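Local structure of adhesion and penetration protein autotransporter (Haemophilus influenzae, 3SYJ) at residues V766-T769 / D770-F774; F774-K777 / N778-F781. The protein promotes adherence of the bacterium to host cells and their invasion by binding a host cell structure, mediates bacterial aggregation through self-association, and is probably a serine protease. All coordinates share one frame; numbering follows the deposited sequence.

Contact 1 of 2, residues V766-T769 / D770-F774; sequences VHLT and DSAQF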
loop_
_atom_site.group_PDB
_atom_site.type_symbol
_atom_site.label_atom_id
_atom_site.label_comp_id
_atom_site.label_asym_id
_atom_site.label_seq_id
_atom_site.Cartn_x
_atom_site.Cartn_y
_atom_site.Cartn_z
ATOM N N VAL A 766 -4.709 12.093 -2.503
ATOM C CA VAL A 766 -4.683 12.664 -3.839
ATOM C C VAL A 766 -3.251 12.738 -4.363
ATOM O O VAL A 766 -2.326 13.108 -3.641
ATOM C CB VAL A 766 -5.305 14.071 -3.862
ATOM C CG1 VAL A 766 -5.282 14.637 -5.272
ATOM C CG2 VAL A 766 -6.729 14.030 -3.315
ATOM N N HIS A 767 -3.079 12.387 -5.629
ATOM C CA HIS A 767 -1.762 12.347 -6.236
ATOM C C HIS A 767 -1.869 12.903 -7.657
ATOM O O HIS A 767 -2.550 12.325 -8.507
ATOM C CB HIS A 767 -1.246 10.902 -6.209
ATOM C CG HIS A 767 0.068 10.701 -6.900
ATOM N ND1 HIS A 767 0.978 11.718 -7.091
ATOM C CD2 HIS A 767 0.637 9.584 -7.417
ATOM C CE1 HIS A 767 2.043 11.242 -7.715
ATOM N NE2 HIS A 767 1.861 9.951 -7.923
ATOM N N LEU A 768 -1.230 14.047 -7.898
ATOM C CA LEU A 768 -1.254 14.686 -9.212
ATOM C C LEU A 768 0.117 14.650 -9.863
ATOM O O LEU A 768 1.136 14.665 -9.176
ATOM C CB LEU A 768 -1.674 16.152 -9.113
ATOM C CG LEU A 768 -2.803 16.606 -8.201
ATOM C CD1 LEU A 768 -2.324 16.688 -6.762
ATOM C CD2 LEU A 768 -3.316 17.952 -8.686
ATOM N N THR A 769 0.131 14.616 -11.193
ATOM C CA THR A 769 1.355 14.775 -11.966
ATOM C C THR A 769 1.020 15.579 -13.210
ATOM O O THR A 769 -0.138 15.930 -13.428
ATOM C CB THR A 769 1.948 13.430 -12.400
ATOM O OG1 THR A 769 1.082 12.821 -13.363
ATOM C CG2 THR A 769 2.113 12.500 -11.208
ATOM N N ASP A 770 2.034 15.875 -14.016
ATOM C CA ASP A 770 1.827 16.588 -15.270
ATOM C C ASP A 770 1.150 17.939 -15.040
ATOM O O ASP A 770 1.660 18.767 -14.289
ATOM C CB ASP A 770 1.028 15.720 -16.246
ATOM C CG ASP A 770 1.526 14.279 -16.283
ATOM O OD1 ASP A 770 2.745 14.065 -16.104
ATOM O OD2 ASP A 770 0.708 13.357 -16.485
ATOM N N SER A 771 0.006 18.168 -15.677
ATOM C CA SER A 771 -0.678 19.456 -15.552
ATOM C C SER A 771 -2.004 19.339 -14.806
ATOM O O SER A 771 -2.851 20.234 -14.886
ATOM C CB SER A 771 -0.918 20.066 -16.934
ATOM O OG SER A 771 0.270 20.026 -17.705
ATOM N N ALA A 772 -2.176 18.236 -14.082
ATOM C CA ALA A 772 -3.427 17.958 -13.382
ATOM C C ALA A 772 -3.739 19.012 -12.323
ATOM O O ALA A 772 -2.840 19.681 -11.816
ATOM C CB ALA A 772 -3.384 16.571 -12.759
ATOM N N GLN A 773 -5.019 19.162 -11.996
ATOM C CA GLN A 773 -5.433 20.106 -10.965
ATOM C C GLN A 773 -6.400 19.477 -9.970
ATOM O O GLN A 773 -7.308 18.735 -10.351
ATOM C CB GLN A 773 -6.072 21.348 -11.588
ATOM C CG GLN A 773 -5.098 22.209 -12.366
ATOM C CD GLN A 773 -5.583 23.642 -12.529
ATOM O OE1 GLN A 773 -5.170 24.347 -13.453
ATOM N NE2 GLN A 773 -6.461 24.081 -11.631
ATOM N N PHE A 774 -6.198 19.783 -8.693
ATOM C CA PHE A 774 -7.103 19.334 -7.645
ATOM C C PHE A 774 -7.658 20.521 -6.882
ATOM O O PHE A 774 -6.907 21.364 -6.389
ATOM C CB PHE A 774 -6.409 18.378 -6.675
ATOM C CG PHE A 774 -7.273 17.965 -5.509
ATOM C CD1 PHE A 774 -8.370 17.137 -5.700
ATOM C CD2 PHE A 774 -6.986 18.402 -4.222
ATOM C CE1 PHE A 774 -9.163 16.752 -4.629
ATOM C CE2 PHE A 774 -7.773 18.021 -3.149
ATOM C CZ PHE A 774 -8.864 17.195 -3.355
#
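Val766 lies over the ring of Phe774, its CG2 methyl 4.0 Å from the ring centroid and 17° off the normal, a CH-pi contact over one face displaced toward the CZ side. The other methyl, CG1, turned anti to the backbone N (chi1 -179°), comes down near CG and CD1, so both branches of the valine rest on the ring. One step closer to the turn, Leu768 reaches across with CD2, which packs 3.7 Å from Phe774 CB and also lies against the backbone N of that residue. Leu768 CB meets the methyl of Ala772, CB to CB 4.0 Å. Beyond these apolar pairs the chain reverses in a type II' beta turn from Thr769 to Ala772, closed by the hydrogen bond from Ala772 N to Thr769 O (3.1 Å, 164° at the hydrogen). At the polar edge Thr769 and Asp770 run side by side, and Asp770 OD2 accepts a hydrogen bond from the backbone N of Asp751. The whole turn joins two faces of the beta-helix: strand 766-768 lies between parallel strands 747-749 and 785-787, while Phe774 on strand 773-777 also packs on Ala755 and Val757 of strand 754-758 and on Ile785.

Contact 2 of 2, residues F774-K777 / N778-F781; sequences FSLK and NSHF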
loop_
_atom_site.group_PDB
_atom_site.type_symbol
_atom_site.label_atom_id
_atom_site.label_comp_id
_atom_site.label_asym_id
_atom_site.label_seq_id
_atom_site.Cartn_x
_atom_site.Cartn_y
_atom_site.Cartn_z
ATOM N N PHE A 774 -6.198 19.783 -8.693
ATOM C CA PHE A 774 -7.103 19.334 -7.645
ATOM C C PHE A 774 -7.658 20.521 -6.882
ATOM O O PHE A 774 -6.907 21.364 -6.389
ATOM C CB PHE A 774 -6.409 18.378 -6.675
ATOM C CG PHE A 774 -7.273 17.965 -5.509
ATOM C CD1 PHE A 774 -8.370 17.137 -5.700
ATOM C CD2 PHE A 774 -6.986 18.402 -4.222
ATOM C CE1 PHE A 774 -9.163 16.752 -4.629
ATOM C CE2 PHE A 774 -7.773 18.021 -3.149
ATOM C CZ PHE A 774 -8.864 17.195 -3.355
ATOM N N SER A 775 -8.980 20.569 -6.777
ATOM C CA SER A 775 -9.655 21.678 -6.138
ATOM C C SER A 775 -10.471 21.210 -4.925
ATOM O O SER A 775 -11.256 20.263 -5.005
ATOM C CB SER A 775 -10.535 22.401 -7.155
ATOM O OG SER A 775 -10.922 23.678 -6.682
ATOM N N LEU A 776 -10.264 21.881 -3.799
ATOM C CA LEU A 776 -10.946 21.555 -2.559
ATOM C C LEU A 776 -11.739 22.771 -2.123
ATOM O O LEU A 776 -11.160 23.777 -1.718
ATOM C CB LEU A 776 -9.919 21.202 -1.491
ATOM C CG LEU A 776 -10.426 20.772 -0.122
ATOM C CD1 LEU A 776 -11.279 19.520 -0.242
ATOM C CD2 LEU A 776 -9.242 20.527 0.789
ATOM N N LYS A 777 -13.061 22.691 -2.223
ATOM C CA LYS A 777 -13.912 23.834 -1.912
ATOM C C LYS A 777 -14.871 23.509 -0.786
ATOM O O LYS A 777 -15.451 22.429 -0.757
ATOM C CB LYS A 777 -14.720 24.257 -3.141
ATOM C CG LYS A 777 -13.943 24.250 -4.437
ATOM C CD LYS A 777 -14.809 24.705 -5.604
ATOM C CE LYS A 777 -14.046 24.596 -6.921
ATOM N NZ LYS A 777 -14.776 25.225 -8.059
ATOM N N ASN A 778 -15.039 24.452 0.134
ATOM C CA ASN A 778 -16.058 24.339 1.167
ATOM C C ASN A 778 -16.039 22.980 1.845
ATOM O O ASN A 778 -17.087 22.437 2.190
ATOM C CB ASN A 778 -17.440 24.593 0.568
ATOM C CG ASN A 778 -17.495 25.874 -0.234
ATOM O OD1 ASN A 778 -17.396 25.858 -1.461
ATOM N ND2 ASN A 778 -17.634 26.996 0.456
ATOM N N SER A 779 -14.845 22.433 2.035
ATOM C CA SER A 779 -14.710 21.112 2.626
ATOM C C SER A 779 -13.607 21.085 3.662
ATOM O O SER A 779 -12.749 21.965 3.700
ATOM C CB SER A 779 -14.386 20.076 1.547
ATOM O OG SER A 779 -15.315 20.126 0.480
ATOM N N HIS A 780 -13.639 20.064 4.507
ATOM C CA HIS A 780 -12.507 19.761 5.361
ATOM C C HIS A 780 -11.896 18.446 4.900
ATOM O O HIS A 780 -12.610 17.499 4.567
ATOM C CB HIS A 780 -12.900 19.675 6.839
ATOM C CG HIS A 780 -11.808 19.126 7.706
ATOM N ND1 HIS A 780 -10.775 19.905 8.185
ATOM C CD2 HIS A 780 -11.564 17.868 8.146
ATOM C CE1 HIS A 780 -9.954 19.155 8.900
ATOM N NE2 HIS A 780 -10.412 17.915 8.893
ATOM N N PHE A 781 -10.569 18.403 4.879
ATOM C CA PHE A 781 -9.834 17.249 4.393
ATOM C C PHE A 781 -8.656 16.990 5.325
ATOM O O PHE A 781 -7.996 17.932 5.777
ATOM C CB PHE A 781 -9.348 17.523 2.977
ATOM C CG PHE A 781 -8.572 16.398 2.365
ATOM C CD1 PHE A 781 -9.194 15.201 2.047
ATOM C CD2 PHE A 781 -7.224 16.552 2.077
ATOM C CE1 PHE A 781 -8.484 14.171 1.468
ATOM C CE2 PHE A 781 -6.504 15.525 1.500
ATOM C CZ PHE A 781 -7.133 14.332 1.192
#
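This is a local corner contact in the beta-helix of the passenger domain, where strand 773-777 ends and the chain bends through Asn778 and Ser779 into the short strand 780-781. Leu776, Ser779 and Phe781 are buried along the inner side of the bend, whereas Asn778 is exposed on the outside. Leu776 spans the corner with both methyls. CG stands anti to the backbone N, and from there the branch point sends CD1 to Ser779 CB at 3.6 Å and CD2 to Phe781 CB at 3.7 Å. The leucine and phenylalanine side chains cross at about a right angle, and CD2 comes to the phenylalanine near its CB, at the root of the side chain. The ring continues to Trp800 of the next coil, where the two rings meet. Leu776 also touches Val757 and Leu795, on the strands flanking 773-777, so the corner packs with the coils before and after it.

The backbone at the bend is unusual at Asn778, whose phi and psi are both positive (48° and 37°), and this turns the chain sharply, by about a right angle, into strand 780-781. On the outer side, Asn778 OD1 lies alongside Lys777 CB, while the extended lysine chain leads away from the corner and touches Glu796. Ser779 turns its hydroxyl inward, where Ala760 N of the preceding coil donates to it, while the carbonyls Val757 O and Lys777 O both lie within hydrogen-bonding range of its single proton and must share it. These bonds join the corner to the one before it. The bond within the corner is short: Ser779 OG donates to Lys777 O at 2.6 Å, approaching from above the carbonyl plane, 39° out of it.

How the contacts relate
Read from the N terminus, the chain runs along strand 766-768, turns back at 769-772 and continues along strand 773-777 before bending into strand 780-781. Contact 1 closes the tight turn between the first two strands; contact 2 closes the corner between the second and third. They follow in series, neither enclosing nor crossing the other, with centres about 14 Å apart. Phe774 belongs to both ranges, but its ring serves contact 1, while Leu776, two residues on and likewise buried, takes over in contact 2. Together they join three successive strands of the beta-helix, each paired in parallel with a strand of the next coil: 785-787, 792-796 and 799-801.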